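Local coordinates for protein monosaccharide-transporting ATPase (Actinobacillus succinogenes, PDB 5DTE) that binds D-allose and probably hands it on to an ABC transporter as the periplasmic sugar-binding component, at residues Y143-K147 / K180-Y185; A228-V232 / Y258-M264; L245-G251 / M264-Q270. All coordinates share one frame; numbering follows the deposited sequence.

Contact 1. Residues Y143-K147 / K180-Y185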
ATOM      1  N   TYR A 143       0.165 -12.946   0.740  1.00 23.28           N
ATOM      2  CA  TYR A 143      -0.078 -14.372   0.637  1.00 18.02           C
ATOM      3  C   TYR A 143      -0.666 -14.703  -0.724  1.00 13.92           C
ATOM      4  O   TYR A 143      -0.135 -15.531  -1.448  1.00 10.67           O
ATOM      5  CB  TYR A 143      -1.019 -14.851   1.738  1.00 22.42           C
ATOM      6  CG  TYR A 143      -1.401 -16.322   1.631  1.00 28.22           C
ATOM      7  CD1 TYR A 143      -0.560 -17.320   2.126  1.00 25.99           C
ATOM      8  CD2 TYR A 143      -2.606 -16.713   1.035  1.00 23.36           C
ATOM      9  CE1 TYR A 143      -0.903 -18.653   2.035  1.00 24.96           C
ATOM     10  CE2 TYR A 143      -2.955 -18.054   0.940  1.00 18.98           C
ATOM     11  CZ  TYR A 143      -2.102 -19.016   1.443  1.00 26.77           C
ATOM     12  OH  TYR A 143      -2.446 -20.348   1.353  1.00 38.08           O
ATOM     13  N   LEU A 144      -1.760 -14.046  -1.079  1.00 15.64           N
ATOM     14  CA  LEU A 144      -2.350 -14.271  -2.391  1.00 19.42           C
ATOM     15  C   LEU A 144      -1.351 -13.996  -3.522  1.00 20.78           C
ATOM     16  O   LEU A 144      -1.343 -14.710  -4.510  1.00 29.25           O
ATOM     17  CB  LEU A 144      -3.603 -13.412  -2.578  1.00 28.72           C
ATOM     18  CG  LEU A 144      -4.923 -13.844  -1.923  1.00 26.39           C
ATOM     19  CD1 LEU A 144      -5.876 -12.651  -1.764  1.00 18.23           C
ATOM     20  CD2 LEU A 144      -5.591 -14.942  -2.729  1.00 27.65           C
ATOM     21  N   GLU A 145      -0.507 -12.976  -3.368  1.00 20.50           N
ATOM     22  CA  GLU A 145       0.417 -12.566  -4.423  1.00 18.88           C
ATOM     23  C   GLU A 145       1.602 -13.514  -4.532  1.00 28.41           C
ATOM     24  O   GLU A 145       2.072 -13.806  -5.632  1.00 37.33           O
ATOM     25  CB  GLU A 145       0.930 -11.134  -4.186  1.00 33.85           C
ATOM     26  CG  GLU A 145       2.061 -10.694  -5.154  1.00 27.77           C
ATOM     27  CD  GLU A 145       2.839  -9.458  -4.694  1.00 22.43           C
ATOM     28  OE1 GLU A 145       2.279  -8.576  -4.005  1.00 26.18           O
ATOM     29  OE2 GLU A 145       4.028  -9.356  -5.036  1.00 13.47           O
ATOM     30  N   ALA A 146       2.107 -13.982  -3.398  1.00 30.93           N
ATOM     31  CA  ALA A 146       3.229 -14.914  -3.429  1.00 34.55           C
ATOM     32  C   ALA A 146       2.768 -16.241  -4.008  1.00 19.25           C
ATOM     33  O   ALA A 146       3.433 -16.848  -4.846  1.00 10.70           O
ATOM     34  CB  ALA A 146       3.807 -15.106  -2.040  1.00 41.31           C
ATOM     35  N   LYS A 147       1.590 -16.655  -3.562  1.00 20.72           N
ATOM     36  CA  LYS A 147       1.023 -17.939  -3.928  1.00 21.04           C
ATOM     37  C   LYS A 147       0.880 -18.056  -5.429  1.00 15.65           C
ATOM     38  O   LYS A 147       1.095 -19.129  -5.988  1.00 27.91           O
ATOM     39  CB  LYS A 147      -0.332 -18.145  -3.247  1.00 20.03           C
ATOM     40  CG  LYS A 147      -0.731 -19.604  -3.130  1.00 28.64           C
ATOM     41  CD  LYS A 147      -1.741 -19.823  -2.017  1.00 30.47           C
ATOM     42  CE  LYS A 147      -2.217 -21.264  -1.993  1.00 25.69           C
ATOM     43  NZ  LYS A 147      -1.122 -22.198  -2.372  1.00 22.11           N
ATOM     44  N   LYS A 180       4.640 -16.891   4.425  1.00 24.53           N
ATOM     45  CA  LYS A 180       3.709 -17.970   4.735  1.00 24.32           C
ATOM     46  C   LYS A 180       3.400 -18.813   3.506  1.00 25.01           C
ATOM     47  O   LYS A 180       3.243 -20.024   3.593  1.00 27.89           O
ATOM     48  CB  LYS A 180       2.403 -17.426   5.314  1.00 21.09           C
ATOM     49  CG  LYS A 180       1.445 -18.540   5.673  1.00 12.32           C
ATOM     50  CD  LYS A 180       0.006 -18.138   5.495  1.00 17.82           C
ATOM     51  CE  LYS A 180      -0.929 -19.304   5.769  1.00 27.28           C
ATOM     52  NZ  LYS A 180      -2.174 -18.854   6.477  1.00 39.22           N
ATOM     53  N   ALA A 181       3.330 -18.159   2.357  1.00 26.34           N
ATOM     54  CA  ALA A 181       2.951 -18.814   1.121  1.00 17.44           C
ATOM     55  C   ALA A 181       4.041 -19.735   0.540  1.00 36.01           C
ATOM     56  O   ALA A 181       3.726 -20.829   0.055  1.00 49.38           O
ATOM     57  CB  ALA A 181       2.561 -17.773   0.109  1.00  9.99           C
ATOM     58  N   PHE A 182       5.308 -19.307   0.558  1.00 29.43           N
ATOM     59  CA  PHE A 182       6.385 -20.134  -0.006  1.00 19.16           C
ATOM     60  C   PHE A 182       6.661 -21.287   0.936  1.00 27.35           C
ATOM     61  O   PHE A 182       7.141 -22.352   0.526  1.00 27.25           O
ATOM     62  CB  PHE A 182       7.677 -19.333  -0.246  1.00 19.36           C
ATOM     63  CG  PHE A 182       7.492 -18.135  -1.135  1.00 22.27           C
ATOM     64  CD1 PHE A 182       6.726 -18.216  -2.282  1.00 20.19           C
ATOM     65  CD2 PHE A 182       8.058 -16.920  -0.802  1.00 10.35           C
ATOM     66  CE1 PHE A 182       6.543 -17.118  -3.081  1.00  9.62           C
ATOM     67  CE2 PHE A 182       7.865 -15.832  -1.593  1.00 14.58           C
ATOM     68  CZ  PHE A 182       7.105 -15.934  -2.738  1.00 10.84           C
ATOM     69  N   ALA A 183       6.346 -21.068   2.211  1.00 38.61           N
ATOM     70  CA  ALA A 183       6.492 -22.098   3.231  1.00 40.05           C
ATOM     71  C   ALA A 183       5.645 -23.318   2.873  1.00 33.35           C
ATOM     72  O   ALA A 183       5.877 -24.400   3.392  1.00 40.66           O
ATOM     73  CB  ALA A 183       6.106 -21.554   4.605  1.00 35.20           C
ATOM     74  N   GLU A 184       4.679 -23.135   1.971  1.00 24.68           N
ATOM     75  CA  GLU A 184       3.817 -24.218   1.502  1.00 31.11           C
ATOM     76  C   GLU A 184       4.439 -24.963   0.322  1.00 38.78           C
ATOM     77  O   GLU A 184       3.981 -26.054  -0.060  1.00 30.79           O
ATOM     78  CB  GLU A 184       2.432 -23.680   1.110  1.00 24.24           C
ATOM     79  CG  GLU A 184       1.650 -23.104   2.279  1.00 26.09           C
ATOM     80  CD  GLU A 184       0.252 -22.656   1.895  1.00 29.85           C
ATOM     81  OE1 GLU A 184      -0.152 -22.912   0.736  1.00 16.71           O
ATOM     82  OE2 GLU A 184      -0.434 -22.047   2.759  1.00 39.68           O
ATOM     83  N   TYR A 185       5.488 -24.375  -0.244  1.00 39.81           N
ATOM     84  CA  TYR A 185       6.192 -24.985  -1.367  1.00 41.91           C
ATOM     85  C   TYR A 185       7.623 -25.326  -0.978  1.00 48.33           C
ATOM     86  O   TYR A 185       8.527 -24.508  -1.185  1.00 50.76           O
ATOM     87  CB  TYR A 185       6.168 -24.048  -2.577  1.00 36.94           C
ATOM     88  CG  TYR A 185       4.767 -23.738  -3.051  1.00 29.24           C
ATOM     89  CD1 TYR A 185       4.195 -24.457  -4.097  1.00 28.96           C
ATOM     90  CD2 TYR A 185       4.004 -22.746  -2.436  1.00 25.67           C
ATOM     91  CE1 TYR A 185       2.911 -24.191  -4.532  1.00 28.23           C
ATOM     92  CE2 TYR A 185       2.714 -22.474  -2.862  1.00 28.90           C
ATOM     93  CZ  TYR A 185       2.175 -23.206  -3.911  1.00 31.09           C
ATOM     94  OH  TYR A 185       0.900 -22.947  -4.347  1.00 41.50           O
TER
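Glu184 takes two partners from helix 138-152, one on each carboxylate oxygen. The hydroxyl of Tyr143 donates to it, with Tyr143 OH 3.0 Å from Glu184 OE2. It meets that oxygen on the syn side, 23° out of the carboxylate plane, and the acid stands at the edge of the ring rather than over it. Tyr143 can reach so far because its CG lies opposite the backbone N (chi1 176°), which lets the ring run out along the neighbouring helix. The other oxygen forms a salt bridge of 3.3 Å between Glu184 OE1 and Lys147 NZ, weak as a hydrogen bond. Lys147 NZ also makes a weak bond of 2.9 Å to Tyr185 OH, whose stronger partner is Glu151. A long lysine, bent at its last torsion, can bring its amine near both groups.

Apolar contacts fill the interior between the helices. Small residues allow the close approach: Ala146 CB lies 3.6 Å from Ala181 CB, and the CA atoms of Tyr143 and Ala181 are 5.4 Å apart. Phe182 closes the inner side, its CZ 3.5 Å from Ala146 CB. At the outer side the aliphatic part of Lys180 packs against Tyr143, with Lys180 CD 3.5 Å from Tyr143 CD1.

A type I turn from Phe182 to Tyr185 follows helix 169-182 and brings Glu184 and Tyr185 back over helix 138-152. Ala146 also touches Phe221, which places helix 138-152 against strand 219-222 of the parallel sheet, while helix 169-182 packs on helix 138-152.

Contact 2. Residues A228-V232 / Y258-M264; sequences AIGAV and YVKQGKM
The Tyr258 ring meets Ile229 CD1 and Val232 CG1, both approaching obliquely, while one of its faces carries Lys263 CD from its own segment, 3.5 Å above the plane and offset toward the rim. The contact joins helices 225-237 and 253-261, which precede and follow strand 245-247 in the Rossmann-like alpha/beta lobe. Ile229 suits its position because its long branch ends in a methyl: Ile229 CD1 comes 3.4 Å from Tyr258 CD2, the two side chains crossing at about a right angle. Branched Val232 spreads both methyls over 258-264. Val232 CG1 lies 4.0 Å from Tyr258 CE2, and Val232 CG2 lies 3.8 Å from Met264 CG. The polar end of Lys263 turns away to form a salt bridge with Glu236.

Gly262 follows the last turn of helix 253-261, and its phi of 96° is readily adopted by glycine. The chain then doubles back until Met264 N bonds to Tyr258 O, and the methionine side chain touches Tyr258 and Ala255 of that helix. Flexible and unbranched, Met264 fits between the helices and the strand, its chain bent at chi3 (-144°). That bend places Met264 CE 3.4 Å from Ile229 CD1 and 3.8 Å from Ala228 CB.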
ATOM      1  N   ALA A 228       8.529  -3.622  -8.139  1.00 21.67           N
ATOM      2  CA  ALA A 228       8.328  -4.659  -9.153  1.00 22.17           C
ATOM      3  C   ALA A 228       8.810  -4.198 -10.524  1.00 29.46           C
ATOM      4  O   ALA A 228       9.422  -4.955 -11.277  1.00 35.31           O
ATOM      5  CB  ALA A 228       6.859  -5.056  -9.223  1.00 21.89           C
ATOM      6  N   ILE A 229       8.517  -2.944 -10.838  1.00 32.29           N
ATOM      7  CA  ILE A 229       8.914  -2.326 -12.097  1.00 29.71           C
ATOM      8  C   ILE A 229      10.415  -2.173 -12.172  1.00 22.64           C
ATOM      9  O   ILE A 229      11.027  -2.402 -13.215  1.00 20.69           O
ATOM     10  CB  ILE A 229       8.251  -0.947 -12.261  1.00 33.06           C
ATOM     11  CG1 ILE A 229       6.727  -1.114 -12.379  1.00 21.86           C
ATOM     12  CG2 ILE A 229       8.868  -0.173 -13.438  1.00 34.17           C
ATOM     13  CD1 ILE A 229       6.261  -1.478 -13.758  1.00 11.52           C
ATOM     14  N   GLY A 230      11.005  -1.777 -11.049  1.00 23.25           N
ATOM     15  CA  GLY A 230      12.443  -1.631 -10.966  1.00 21.37           C
ATOM     16  C   GLY A 230      13.118  -2.981 -11.086  1.00 26.33           C
ATOM     17  O   GLY A 230      14.236  -3.082 -11.581  1.00 30.01           O
ATOM     18  N   ALA A 231      12.419  -4.020 -10.640  1.00 25.97           N
ATOM     19  CA  ALA A 231      12.944  -5.375 -10.629  1.00 11.17           C
ATOM     20  C   ALA A 231      12.890  -6.012 -12.016  1.00 11.19           C
ATOM     21  O   ALA A 231      13.806  -6.743 -12.417  1.00 11.19           O
ATOM     22  CB  ALA A 231      12.182  -6.205  -9.637  1.00 11.11           C
ATOM     23  N   VAL A 232      11.819  -5.730 -12.749  1.00 15.62           N
ATOM     24  CA  VAL A 232      11.704  -6.205 -14.126  1.00 22.12           C
ATOM     25  C   VAL A 232      12.822  -5.636 -15.007  1.00 25.52           C
ATOM     26  O   VAL A 232      13.442  -6.365 -15.775  1.00 38.48           O
ATOM     27  CB  VAL A 232      10.339  -5.844 -14.740  1.00 19.68           C
ATOM     28  CG1 VAL A 232      10.310  -6.192 -16.220  1.00 22.84           C
ATOM     29  CG2 VAL A 232       9.225  -6.556 -14.008  1.00 16.45           C
ATOM     30  N   TYR A 258       2.387  -3.985 -17.865  1.00 43.59           N
ATOM     31  CA  TYR A 258       3.417  -5.020 -17.814  1.00 28.62           C
ATOM     32  C   TYR A 258       2.803  -6.412 -17.656  1.00 22.56           C
ATOM     33  O   TYR A 258       3.240  -7.371 -18.281  1.00 20.28           O
ATOM     34  CB  TYR A 258       4.392  -4.759 -16.670  1.00 19.05           C
ATOM     35  CG  TYR A 258       5.585  -3.879 -17.003  1.00 27.01           C
ATOM     36  CD1 TYR A 258       5.631  -3.131 -18.176  1.00 33.31           C
ATOM     37  CD2 TYR A 258       6.689  -3.826 -16.143  1.00 22.85           C
ATOM     38  CE1 TYR A 258       6.733  -2.336 -18.468  1.00 35.00           C
ATOM     39  CE2 TYR A 258       7.781  -3.036 -16.422  1.00 19.92           C
ATOM     40  CZ  TYR A 258       7.800  -2.294 -17.585  1.00 31.68           C
ATOM     41  OH  TYR A 258       8.895  -1.515 -17.866  1.00 34.82           O
ATOM     42  N   VAL A 259       1.788  -6.519 -16.813  1.00 24.33           N
ATOM     43  CA  VAL A 259       1.085  -7.782 -16.645  1.00 23.68           C
ATOM     44  C   VAL A 259       0.459  -8.229 -17.956  1.00 25.41           C
ATOM     45  O   VAL A 259       0.525  -9.408 -18.303  1.00 29.92           O
ATOM     46  CB  VAL A 259       0.002  -7.679 -15.566  1.00 14.91           C
ATOM     47  CG1 VAL A 259      -0.906  -8.875 -15.621  1.00  7.44           C
ATOM     48  CG2 VAL A 259       0.650  -7.530 -14.193  1.00  7.41           C
ATOM     49  N   LYS A 260      -0.127  -7.282 -18.687  1.00 20.74           N
ATOM     50  CA  LYS A 260      -0.686  -7.578 -20.005  1.00 24.35           C
ATOM     51  C   LYS A 260       0.379  -8.110 -20.953  1.00 26.53           C
ATOM     52  O   LYS A 260       0.177  -9.126 -21.611  1.00 27.23           O
ATOM     53  CB  LYS A 260      -1.332  -6.341 -20.621  1.00 24.52           C
ATOM     54  CG  LYS A 260      -2.829  -6.272 -20.477  1.00 25.56           C
ATOM     55  CD  LYS A 260      -3.307  -4.879 -20.759  1.00 20.79           C
ATOM     56  CE  LYS A 260      -4.465  -4.531 -19.878  1.00 14.40           C
ATOM     57  NZ  LYS A 260      -4.843  -3.096 -20.055  1.00 17.44           N
ATOM     58  N   GLN A 261       1.515  -7.419 -21.014  1.00 23.97           N
ATOM     59  CA  GLN A 261       2.578  -7.777 -21.946  1.00 20.17           C
ATOM     60  C   GLN A 261       3.313  -9.064 -21.544  1.00 28.14           C
ATOM     61  O   GLN A 261       4.021  -9.668 -22.359  1.00 27.07           O
ATOM     62  CB  GLN A 261       3.585  -6.635 -22.072  1.00 19.32           C
ATOM     63  CG  GLN A 261       2.981  -5.250 -22.271  1.00 27.49           C
ATOM     64  CD  GLN A 261       4.040  -4.149 -22.183  1.00 38.39           C
ATOM     65  OE1 GLN A 261       3.763  -3.033 -21.731  1.00 40.74           O
ATOM     66  NE2 GLN A 261       5.261  -4.465 -22.621  1.00 32.72           N
ATOM     67  N   GLY A 262       3.138  -9.484 -20.294  1.00 32.27           N
ATOM     68  CA  GLY A 262       3.825 -10.656 -19.776  1.00 25.51           C
ATOM     69  C   GLY A 262       5.107 -10.320 -19.023  1.00 30.50           C
ATOM     70  O   GLY A 262       5.739 -11.204 -18.442  1.00 34.84           O
ATOM     71  N   LYS A 263       5.498  -9.046 -19.033  1.00 32.28           N
ATOM     72  CA  LYS A 263       6.700  -8.598 -18.328  1.00 29.21           C
ATOM     73  C   LYS A 263       6.587  -8.874 -16.816  1.00 44.61           C
ATOM     74  O   LYS A 263       7.600  -9.059 -16.126  1.00 45.08           O
ATOM     75  CB  LYS A 263       6.947  -7.108 -18.574  1.00 21.06           C
ATOM     76  CG  LYS A 263       7.294  -6.719 -20.012  1.00 30.91           C
ATOM     77  CD  LYS A 263       7.901  -5.300 -20.083  1.00 37.99           C
ATOM     78  CE  LYS A 263       8.255  -4.871 -21.507  1.00 43.56           C
ATOM     79  NZ  LYS A 263       9.257  -5.749 -22.199  1.00 44.35           N
ATOM     80  N   MET A 264       5.348  -8.897 -16.316  1.00 43.91           N
ATOM     81  CA  MET A 264       5.050  -9.264 -14.929  1.00 34.57           C
ATOM     82  C   MET A 264       4.091 -10.443 -14.819  1.00 26.81           C
ATOM     83  O   MET A 264       3.277 -10.687 -15.704  1.00 31.67           O
ATOM     84  CB  MET A 264       4.451  -8.086 -14.172  1.00 35.63           C
ATOM     85  CG  MET A 264       5.447  -7.040 -13.720  1.00 31.51           C
ATOM     86  SD  MET A 264       4.691  -6.185 -12.340  1.00 36.39           S
ATOM     87  CE  MET A 264       5.308  -4.547 -12.642  1.00 13.43           C
TER

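Contact 3. Residues L245-G251 / M264-Q270. With ALL (beta-D-allopyranose), chain E.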
ATOM      1  N   LEU A 245      10.298 -14.533 -13.000  1.00 18.11           N
ATOM      2  CA  LEU A 245       8.971 -13.940 -12.945  1.00 19.99           C
ATOM      3  C   LEU A 245       8.823 -13.053 -11.710  1.00 25.71           C
ATOM      4  O   LEU A 245       9.254 -13.405 -10.615  1.00 31.51           O
ATOM      5  CB  LEU A 245       7.899 -15.028 -12.962  1.00 15.20           C
ATOM      6  CG  LEU A 245       8.103 -16.078 -14.054  1.00 12.34           C
ATOM      7  CD1 LEU A 245       6.994 -17.143 -14.015  1.00  7.72           C
ATOM      8  CD2 LEU A 245       8.199 -15.403 -15.411  1.00  7.79           C
ATOM      9  N   VAL A 246       8.202 -11.898 -11.906  1.00 28.42           N
ATOM     10  CA  VAL A 246       8.121 -10.867 -10.886  1.00 25.36           C
ATOM     11  C   VAL A 246       6.650 -10.642 -10.501  1.00 19.93           C
ATOM     12  O   VAL A 246       5.771 -10.675 -11.364  1.00  7.44           O
ATOM     13  CB  VAL A 246       8.805  -9.562 -11.407  1.00  7.61           C
ATOM     14  CG1 VAL A 246       8.724  -8.400 -10.406  1.00  7.60           C
ATOM     15  CG2 VAL A 246      10.256  -9.859 -11.792  1.00  7.72           C
ATOM     16  N   SER A 247       6.390 -10.467  -9.205  1.00  9.76           N
ATOM     17  CA  SER A 247       5.071 -10.050  -8.731  1.00 14.95           C
ATOM     18  C   SER A 247       5.161  -8.711  -7.990  1.00 27.57           C
ATOM     19  O   SER A 247       6.145  -8.438  -7.286  1.00 27.32           O
ATOM     20  CB  SER A 247       4.456 -11.119  -7.825  1.00 11.45           C
ATOM     21  OG  SER A 247       5.341 -11.442  -6.771  1.00 11.81           O
ATOM     22  N   GLY A 248       4.133  -7.878  -8.154  1.00 22.62           N
ATOM     23  CA  GLY A 248       4.086  -6.582  -7.502  1.00 10.32           C
ATOM     24  C   GLY A 248       2.828  -6.386  -6.689  1.00 14.44           C
ATOM     25  O   GLY A 248       2.063  -7.324  -6.473  1.00 13.02           O
ATOM     26  N   TYR A 249       2.598  -5.152  -6.254  1.00 25.13           N
ATOM     27  CA  TYR A 249       1.506  -4.865  -5.322  1.00 25.57           C
ATOM     28  C   TYR A 249       1.085  -3.408  -5.387  1.00 25.05           C
ATOM     29  O   TYR A 249       1.909  -2.551  -5.099  1.00 29.04           O
ATOM     30  CB  TYR A 249       1.926  -5.204  -3.895  1.00 13.69           C
ATOM     31  CG  TYR A 249       0.786  -5.355  -2.926  1.00 18.67           C
ATOM     32  CD1 TYR A 249       0.411  -6.618  -2.461  1.00 22.67           C
ATOM     33  CD2 TYR A 249       0.082  -4.248  -2.465  1.00 19.25           C
ATOM     34  CE1 TYR A 249      -0.639  -6.777  -1.567  1.00 19.79           C
ATOM     35  CE2 TYR A 249      -0.981  -4.396  -1.563  1.00 25.79           C
ATOM     36  CZ  TYR A 249      -1.327  -5.666  -1.116  1.00 25.37           C
ATOM     37  OH  TYR A 249      -2.364  -5.825  -0.228  1.00 23.23           O
ATOM     38  N   ASP A 250      -0.175  -3.177  -5.791  1.00 19.39           N
ATOM     39  CA  ASP A 250      -0.918  -1.897  -5.765  1.00 28.97           C
ATOM     40  C   ASP A 250      -1.890  -1.829  -6.952  1.00 31.52           C
ATOM     41  O   ASP A 250      -3.015  -1.322  -6.837  1.00 26.24           O
ATOM     42  CB  ASP A 250      -0.014  -0.650  -5.799  1.00 32.19           C
ATOM     43  CG  ASP A 250       0.581  -0.313  -4.443  1.00 27.88           C
ATOM     44  OD1 ASP A 250       0.223  -0.977  -3.453  1.00 25.71           O
ATOM     45  OD2 ASP A 250       1.424   0.601  -4.374  1.00 34.95           O
ATOM     46  N   GLY A 251      -1.431  -2.316  -8.101  1.00 34.36           N
ATOM     47  CA  GLY A 251      -2.225  -2.288  -9.316  1.00 35.59           C
ATOM     48  C   GLY A 251      -2.175  -1.005 -10.136  1.00 28.57           C
ATOM     49  O   GLY A 251      -3.148  -0.680 -10.823  1.00 35.48           O
ATOM     50  N   MET A 264       5.348  -8.897 -16.316  1.00 43.91           N
ATOM     51  CA  MET A 264       5.050  -9.264 -14.929  1.00 34.57           C
ATOM     52  C   MET A 264       4.091 -10.443 -14.819  1.00 26.81           C
ATOM     53  O   MET A 264       3.277 -10.687 -15.704  1.00 31.67           O
ATOM     54  CB  MET A 264       4.451  -8.086 -14.172  1.00 35.63           C
ATOM     55  CG  MET A 264       5.447  -7.040 -13.720  1.00 31.51           C
ATOM     56  SD  MET A 264       4.691  -6.185 -12.340  1.00 36.39           S
ATOM     57  CE  MET A 264       5.308  -4.547 -12.642  1.00 13.43           C
ATOM     58  N   GLN A 265       4.185 -11.169 -13.710  1.00 21.88           N
ATOM     59  CA  GLN A 265       3.300 -12.288 -13.456  1.00  7.40           C
ATOM     60  C   GLN A 265       1.973 -11.801 -12.907  1.00 13.26           C
ATOM     61  O   GLN A 265       0.911 -12.113 -13.445  1.00 18.07           O
ATOM     62  CB  GLN A 265       3.932 -13.262 -12.479  1.00 19.60           C
ATOM     63  CG  GLN A 265       2.930 -14.244 -11.912  1.00 23.63           C
ATOM     64  CD  GLN A 265       2.356 -15.149 -12.979  1.00 21.82           C
ATOM     65  OE1 GLN A 265       3.030 -15.482 -13.965  1.00 16.29           O
ATOM     66  NE2 GLN A 265       1.104 -15.556 -12.792  1.00 21.72           N
ATOM     67  N   ASN A 266       2.047 -11.028 -11.832  1.00 16.04           N
ATOM     68  CA  ASN A 266       0.864 -10.453 -11.222  1.00 13.05           C
ATOM     69  C   ASN A 266       1.183  -9.226 -10.400  1.00 17.38           C
ATOM     70  O   ASN A 266       2.333  -8.991 -10.034  1.00 23.79           O
ATOM     71  CB  ASN A 266       0.185 -11.482 -10.331  1.00 16.80           C
ATOM     72  CG  ASN A 266       0.905 -11.663  -9.016  1.00 32.61           C
ATOM     73  OD1 ASN A 266       0.656 -10.935  -8.045  1.00 43.93           O
ATOM     74  ND2 ASN A 266       1.809 -12.631  -8.971  1.00 33.37           N
ATOM     75  N   THR A 267       0.144  -8.451 -10.107  1.00 21.43           N
ATOM     76  CA  THR A 267       0.181  -7.427  -9.064  1.00  9.66           C
ATOM     77  C   THR A 267      -1.135  -7.556  -8.345  1.00  7.21           C
ATOM     78  O   THR A 267      -2.033  -8.223  -8.860  1.00  7.29           O
ATOM     79  CB  THR A 267       0.354  -6.014  -9.627  1.00 19.01           C
ATOM     80  OG1 THR A 267       0.716  -5.116  -8.572  1.00 36.72           O
ATOM     81  CG2 THR A 267      -0.925  -5.536 -10.267  1.00 10.06           C
ATOM     82  N   ILE A 268      -1.256  -6.965  -7.158  1.00 16.76           N
ATOM     83  CA  ILE A 268      -2.534  -6.978  -6.427  1.00  7.19           C
ATOM     84  C   ILE A 268      -3.182  -5.606  -6.524  1.00 19.57           C
ATOM     85  O   ILE A 268      -2.606  -4.630  -6.043  1.00 21.00           O
ATOM     86  CB  ILE A 268      -2.365  -7.349  -4.937  1.00 12.64           C
ATOM     87  CG1 ILE A 268      -2.053  -8.840  -4.755  1.00 16.59           C
ATOM     88  CG2 ILE A 268      -3.620  -6.989  -4.140  1.00 14.80           C
ATOM     89  CD1 ILE A 268      -3.294  -9.750  -4.682  1.00 25.40           C
ATOM     90  N   ASP A 269      -4.348  -5.523  -7.173  1.00 18.66           N
ATOM     91  CA  ASP A 269      -5.081  -4.268  -7.217  1.00 29.10           C
ATOM     92  C   ASP A 269      -5.716  -4.061  -5.858  1.00 33.63           C
ATOM     93  O   ASP A 269      -6.583  -4.821  -5.420  1.00 38.56           O
ATOM     94  CB  ASP A 269      -6.140  -4.230  -8.328  1.00 34.88           C
ATOM     95  CG  ASP A 269      -6.752  -2.821  -8.512  1.00 35.96           C
ATOM     96  OD1 ASP A 269      -6.200  -1.840  -7.959  1.00 33.43           O
ATOM     97  OD2 ASP A 269      -7.776  -2.690  -9.225  1.00 29.35           O
ATOM     98  N   GLN A 270      -5.251  -3.010  -5.206  1.00 33.48           N
ATOM     99  CA  GLN A 270      -5.622  -2.669  -3.850  1.00 23.39           C
ATOM    100  C   GLN A 270      -6.895  -1.833  -3.844  1.00 21.06           C
ATOM    101  O   GLN A 270      -7.448  -1.535  -2.786  1.00 21.72           O
ATOM    102  CB  GLN A 270      -4.465  -1.912  -3.214  1.00 16.30           C
ATOM    103  CG  GLN A 270      -4.565  -1.727  -1.768  1.00 11.86           C
ATOM    104  CD  GLN A 270      -3.389  -0.990  -1.242  1.00 17.50           C
ATOM    105  OE1 GLN A 270      -2.482  -0.666  -1.997  1.00 11.96           O
ATOM    106  NE2 GLN A 270      -3.387  -0.704   0.059  1.00 29.56           N
TER
HETATM  107  C1  ALL E 401       1.848   1.511   1.141  1.00 29.89           C
HETATM  108  C2  ALL E 401       0.650   1.492   0.211  1.00 25.89           C
HETATM  109  C3  ALL E 401       1.043   1.391  -1.216  1.00 26.39           C
HETATM  110  C4  ALL E 401       2.139   2.343  -1.580  1.00 25.12           C
HETATM  111  C5  ALL E 401       3.316   2.084  -0.655  1.00 12.81           C
HETATM  112  C6  ALL E 401       4.556   2.828  -1.032  1.00  6.27           C
HETATM  113  O1  ALL E 401       1.481   1.839   2.424  1.00 45.94           O
HETATM  114  O2  ALL E 401      -0.142   0.331   0.542  1.00 25.04           O
HETATM  115  O3  ALL E 401       1.529   0.036  -1.472  1.00 13.47           O
HETATM  116  O4  ALL E 401       2.523   2.153  -2.950  1.00 29.68           O
HETATM  117  O5  ALL E 401       2.897   2.471   0.685  1.00 13.34           O
HETATM  118  O6  ALL E 401       4.387   4.197  -0.730  1.00  7.11           O
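Tyr249 and Ile268 meet because chi1 of the tyrosine (-162°) sets CG beside the carbonyl carbon and carries the ring back over 264-270. Ile268 CB then sits over one ring face, 3.8 Å from Tyr249 CD1, in a CH-pi contact. The next residue uses a different rotation: chi1 of Asp250 (-80°) puts its CG beside the backbone N and sends the carboxylate toward the allose, with the Gln270 side chain lying alongside and pointing the same way.

Backbone bonds hold the two segments together as they run roughly parallel, 31° apart. Gln265 N bonds to Val246 O at 2.9 Å, and Gly248 N to Asn266 O at 2.8 Å. Nearer the sugar, Asp250 is gripped through both its backbone polar atoms: Asp250 N donates to Ile268 O at 2.8 Å, and Asp250 O accepts from Gln270 N at 3.2 Å.

Glycine suits position 251, where phi is positive and the chains come together with Gly251 CA 4.1 Å from Asp269 CA. The hydroxyl of Thr267 is hydrogen-bonded to Asp225, and Ser247 bonds to Glu145, tying both segments to their surroundings.

The sugar is held by Asp250. Asp250 OD1 accepts from allose O3 at 2.6 Å and Asp250 OD2 from allose O4, while Lys34, Glu67, Asp116 and Arg174 also hydrogen-bond the sugar. One carboxylate thus reads two neighbouring hydroxyls at once, and the bonds at both backbone polar atoms of Asp250 probably help to fix its carboxylate for that pair.

How the contacts relate
From the N terminus, contact 1 comes first: it closes a loop of 32 residues that includes strand 157-163 and joins helices 138-152 and 169-182. It is complete before contact 2 opens. Contacts 2 and 3 cross, since 245-251 lies between the two segments of contact 2 and 264-270 begins at Met264, which both share. Together they tie helix 225-237, strand 245-247 and helix 253-261 to the chain leading on to strand 267-269, probably one of the hinge connections between the lobes. Contacts 1 and 2 do not touch. Glu145, of segment 143-147, hydrogen-bonds Ser247, linking helix 138-152 to contact 3, which leads into the sugar pocket through Asp250 and Gln270.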